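Local coordinates for protein AGR_C_1268p (Agrobacterium tumefaciens str. C58, PDB 2GHS) that is a regucalcin-like beta-propeller of the SMP-30 family that probably binds a divalent metal and hydrolyses sugar lactones as a gluconolactonase, at residues A[139-151]-A[204-216]. Sequence-based numbering, arbitrary orientation.
Sequences GRMHPSGALWIGT and MRVPLDARTGLPT
Gly213 meets both aromatic rings of the 139-151 hairpin. Its CA lies over one face of the His142 imidazole, 3.5 Å from the ring centroid and 7° off the normal, which qualifies as a CH-pi contact; Pro143 CD covers the opposite face, so the ring is sandwiched. Having a positive phi and no side chain, Gly213 lays its CA directly on the imidazole. Its carbonyl O accepts a hydrogen bond from Trp148 NE1 at 3.0 Å, in the indole plane and in the carbonyl plane, with an N-H...O angle of 157°. The two methyls of Leu208 split between the rings: CD1 meets His142 CD2 obliquely (3.8 Å), and CD2 abuts the indole edge at Trp148 CZ2 (3.7 Å).

The imidazole is fixed by its nitrogens. ND1 accepts from Ser144 N and also bonds Ser144 OG (2.9 Å), inside the type I turn 142-145, while NE2 bonds Gly190 O. His142 CG stands anti to the backbone N (chi1 -178°), which sends the ring across to the 209-213 turn, where Ala210 O reaches its edge, 3.2 Å from CE1. Ser144 CB is equally close to main chain, at Arg211 O (3.3 Å).

The solvent side is looser. Arg211 is exposed, its CB and that of Thr212 leave the backbone away from the hairpin, and neither side chain comes within 5 Å of it.

In the beta-propeller, the contact joins the turn linking strands 134-141 and 147-153 to the loop after strand 202-207. Phe186 of strand 170-186 packs edge-to-face on both rings, and His165 of strand 161-167 bonds Thr212 O.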
# COMPACT_ATOMS: atom_id res chain seq x y z
N GLY A 139 2.10 -0.29 4.29
CA GLY A 139 3.55 -0.32 4.51
C GLY A 139 4.24 -0.24 3.18
O GLY A 139 3.64 -0.47 2.14
N ARG A 140 5.52 0.15 3.19
CA ARG A 140 6.30 0.18 1.94
C ARG A 140 7.79 0.08 2.25
O ARG A 140 8.23 0.58 3.27
CB ARG A 140 5.99 1.44 1.12
CG ARG A 140 6.47 1.29 -0.36
CD ARG A 140 5.91 2.30 -1.30
NE ARG A 140 4.45 2.31 -1.27
CZ ARG A 140 3.71 1.40 -1.86
NH1 ARG A 140 4.27 0.43 -2.54
NH2 ARG A 140 2.38 1.44 -1.74
N MSE A 141 8.53 -0.53 1.33
CA MSE A 141 9.97 -0.68 1.42
C MSE A 141 10.73 0.58 1.00
O MSE A 141 10.47 1.17 -0.05
CB MSE A 141 10.43 -1.86 0.53
CG MSE A 141 10.03 -3.22 1.03
SE MSE A 141 10.83 -3.58 2.76
CE MSE A 141 12.64 -3.04 2.36
N HIS A 142 11.71 0.94 1.82
CA HIS A 142 12.66 2.00 1.55
C HIS A 142 13.85 1.35 0.81
O HIS A 142 14.21 0.20 1.09
CB HIS A 142 13.07 2.67 2.87
CG HIS A 142 14.02 3.80 2.68
ND1 HIS A 142 15.36 3.62 2.58
CD2 HIS A 142 13.80 5.11 2.49
CE1 HIS A 142 15.95 4.78 2.34
NE2 HIS A 142 15.02 5.71 2.28
N PRO A 143 14.49 2.08 -0.13
CA PRO A 143 15.61 1.49 -0.86
C PRO A 143 16.84 1.01 -0.04
O PRO A 143 17.65 0.21 -0.56
CB PRO A 143 15.98 2.55 -1.89
CG PRO A 143 15.25 3.68 -1.60
CD PRO A 143 14.12 3.38 -0.67
N SER A 144 16.98 1.46 1.19
CA SER A 144 18.02 0.97 2.10
C SER A 144 17.78 -0.50 2.52
O SER A 144 18.67 -1.12 3.11
CB SER A 144 18.03 1.82 3.36
OG SER A 144 16.81 1.66 4.07
N GLY A 145 16.57 -1.04 2.29
CA GLY A 145 16.25 -2.37 2.72
C GLY A 145 15.46 -2.43 4.00
O GLY A 145 15.21 -3.53 4.52
N ALA A 146 15.10 -1.27 4.53
CA ALA A 146 14.22 -1.16 5.70
C ALA A 146 12.77 -0.93 5.27
O ALA A 146 12.48 -0.29 4.24
CB ALA A 146 14.67 0.00 6.55
N LEU A 147 11.87 -1.52 6.07
CA LEU A 147 10.42 -1.40 5.84
C LEU A 147 9.90 -0.26 6.70
O LEU A 147 10.30 -0.14 7.85
CB LEU A 147 9.74 -2.72 6.29
CG LEU A 147 8.20 -2.75 6.30
CD1 LEU A 147 7.67 -2.73 4.86
CD2 LEU A 147 7.67 -4.02 7.06
N TRP A 148 8.97 0.53 6.17
CA TRP A 148 8.10 1.36 6.99
C TRP A 148 6.73 0.65 7.01
O TRP A 148 6.17 0.29 5.96
CB TRP A 148 7.93 2.76 6.42
CG TRP A 148 9.04 3.73 6.65
CD1 TRP A 148 10.39 3.47 6.76
CD2 TRP A 148 8.91 5.14 6.70
NE1 TRP A 148 11.08 4.64 6.91
CE2 TRP A 148 10.20 5.67 6.88
CE3 TRP A 148 7.82 6.02 6.63
CZ2 TRP A 148 10.44 7.04 6.98
CZ3 TRP A 148 8.08 7.38 6.73
CH2 TRP A 148 9.37 7.86 6.92
N ILE A 149 6.17 0.50 8.20
CA ILE A 149 4.90 -0.15 8.35
C ILE A 149 4.03 0.57 9.38
O ILE A 149 4.49 0.90 10.47
CB ILE A 149 5.12 -1.65 8.72
CG1 ILE A 149 3.78 -2.38 8.89
CG2 ILE A 149 5.93 -1.80 9.98
CD1 ILE A 149 3.02 -2.55 7.61
N GLY A 150 2.78 0.80 8.99
CA GLY A 150 1.76 1.39 9.83
C GLY A 150 0.92 0.40 10.58
O GLY A 150 0.64 -0.73 10.10
N THR A 151 0.47 0.81 11.76
CA THR A 151 -0.51 0.03 12.52
C THR A 151 -1.68 0.95 12.90
O THR A 151 -1.57 2.19 12.80
CB THR A 151 0.07 -0.53 13.79
OG1 THR A 151 0.44 0.56 14.64
CG2 THR A 151 1.24 -1.46 13.50
N MSE A 204 2.32 14.34 4.75
CA MSE A 204 3.55 14.85 5.32
C MSE A 204 4.74 14.40 4.48
O MSE A 204 4.71 13.34 3.87
CB MSE A 204 3.72 14.26 6.71
CG MSE A 204 2.50 14.38 7.59
SE MSE A 204 1.90 16.21 7.88
CE MSE A 204 3.31 16.87 9.02
N ARG A 205 5.79 15.21 4.47
CA ARG A 205 7.09 14.81 3.97
C ARG A 205 8.10 14.82 5.10
O ARG A 205 8.01 15.67 6.02
CB ARG A 205 7.54 15.71 2.81
CG ARG A 205 7.80 17.15 3.15
CD ARG A 205 8.52 17.98 2.00
NE ARG A 205 8.75 19.37 2.42
CZ ARG A 205 9.73 19.81 3.21
NH1 ARG A 205 10.66 18.97 3.69
NH2 ARG A 205 9.79 21.09 3.54
N VAL A 206 9.03 13.89 5.04
CA VAL A 206 10.01 13.66 6.09
C VAL A 206 11.42 13.54 5.45
O VAL A 206 11.66 12.69 4.62
CB VAL A 206 9.69 12.32 6.85
CG1 VAL A 206 10.61 12.17 8.08
CG2 VAL A 206 8.27 12.25 7.26
N PRO A 207 12.39 14.39 5.86
CA PRO A 207 13.74 14.20 5.37
C PRO A 207 14.38 12.98 6.00
O PRO A 207 14.19 12.75 7.21
CB PRO A 207 14.43 15.52 5.78
CG PRO A 207 13.68 16.04 6.86
CD PRO A 207 12.28 15.53 6.76
N LEU A 208 15.03 12.16 5.16
CA LEU A 208 15.59 10.89 5.57
C LEU A 208 17.05 10.80 5.23
O LEU A 208 17.53 11.46 4.31
CB LEU A 208 14.91 9.71 4.84
CG LEU A 208 13.39 9.66 4.78
CD1 LEU A 208 12.92 8.43 4.04
CD2 LEU A 208 12.85 9.72 6.20
N ASP A 209 17.74 9.96 5.99
CA ASP A 209 19.06 9.38 5.66
C ASP A 209 18.82 8.28 4.64
O ASP A 209 18.19 7.22 4.95
CB ASP A 209 19.69 8.82 6.95
CG ASP A 209 21.09 8.23 6.76
OD1 ASP A 209 21.47 7.94 5.59
OD2 ASP A 209 21.77 8.01 7.81
N ALA A 210 19.25 8.51 3.41
CA ALA A 210 19.00 7.53 2.33
C ALA A 210 19.63 6.17 2.61
O ALA A 210 19.16 5.16 2.07
CB ALA A 210 19.43 8.04 0.95
N ARG A 211 20.67 6.13 3.45
CA ARG A 211 21.39 4.87 3.70
C ARG A 211 20.65 3.95 4.69
O ARG A 211 20.94 2.73 4.74
CB ARG A 211 22.79 5.12 4.23
CG ARG A 211 23.74 5.66 3.17
CD ARG A 211 25.18 5.67 3.66
NE ARG A 211 25.74 4.30 3.76
CZ ARG A 211 26.82 3.98 4.48
NH1 ARG A 211 27.46 4.89 5.21
NH2 ARG A 211 27.25 2.72 4.51
N THR A 212 19.76 4.52 5.49
CA THR A 212 19.09 3.78 6.54
C THR A 212 17.58 3.82 6.49
O THR A 212 16.91 3.00 7.15
CB THR A 212 19.47 4.31 7.95
OG1 THR A 212 19.01 5.66 8.09
CG2 THR A 212 20.98 4.29 8.16
N GLY A 213 17.02 4.80 5.82
CA GLY A 213 15.58 5.07 5.85
C GLY A 213 15.06 5.67 7.13
O GLY A 213 13.84 5.64 7.36
N LEU A 214 15.95 6.17 7.99
CA LEU A 214 15.54 6.83 9.26
C LEU A 214 15.42 8.34 9.02
O LEU A 214 16.27 8.94 8.33
CB LEU A 214 16.56 6.59 10.36
CG LEU A 214 16.68 5.17 10.87
CD1 LEU A 214 17.96 5.04 11.72
CD2 LEU A 214 15.44 4.81 11.66
N PRO A 215 14.42 8.96 9.63
CA PRO A 215 14.29 10.44 9.56
C PRO A 215 15.52 11.18 10.07
O PRO A 215 16.14 10.78 11.06
CB PRO A 215 13.09 10.72 10.44
CG PRO A 215 12.26 9.48 10.34
CD PRO A 215 13.29 8.38 10.38
N THR A 216 15.86 12.27 9.39
CA THR A 216 16.89 13.22 9.85
C THR A 216 16.31 14.58 10.25
O THR A 216 17.05 15.52 10.56
CB THR A 216 17.91 13.51 8.75
OG1 THR A 216 17.20 13.89 7.58
CG2 THR A 216 18.77 12.29 8.41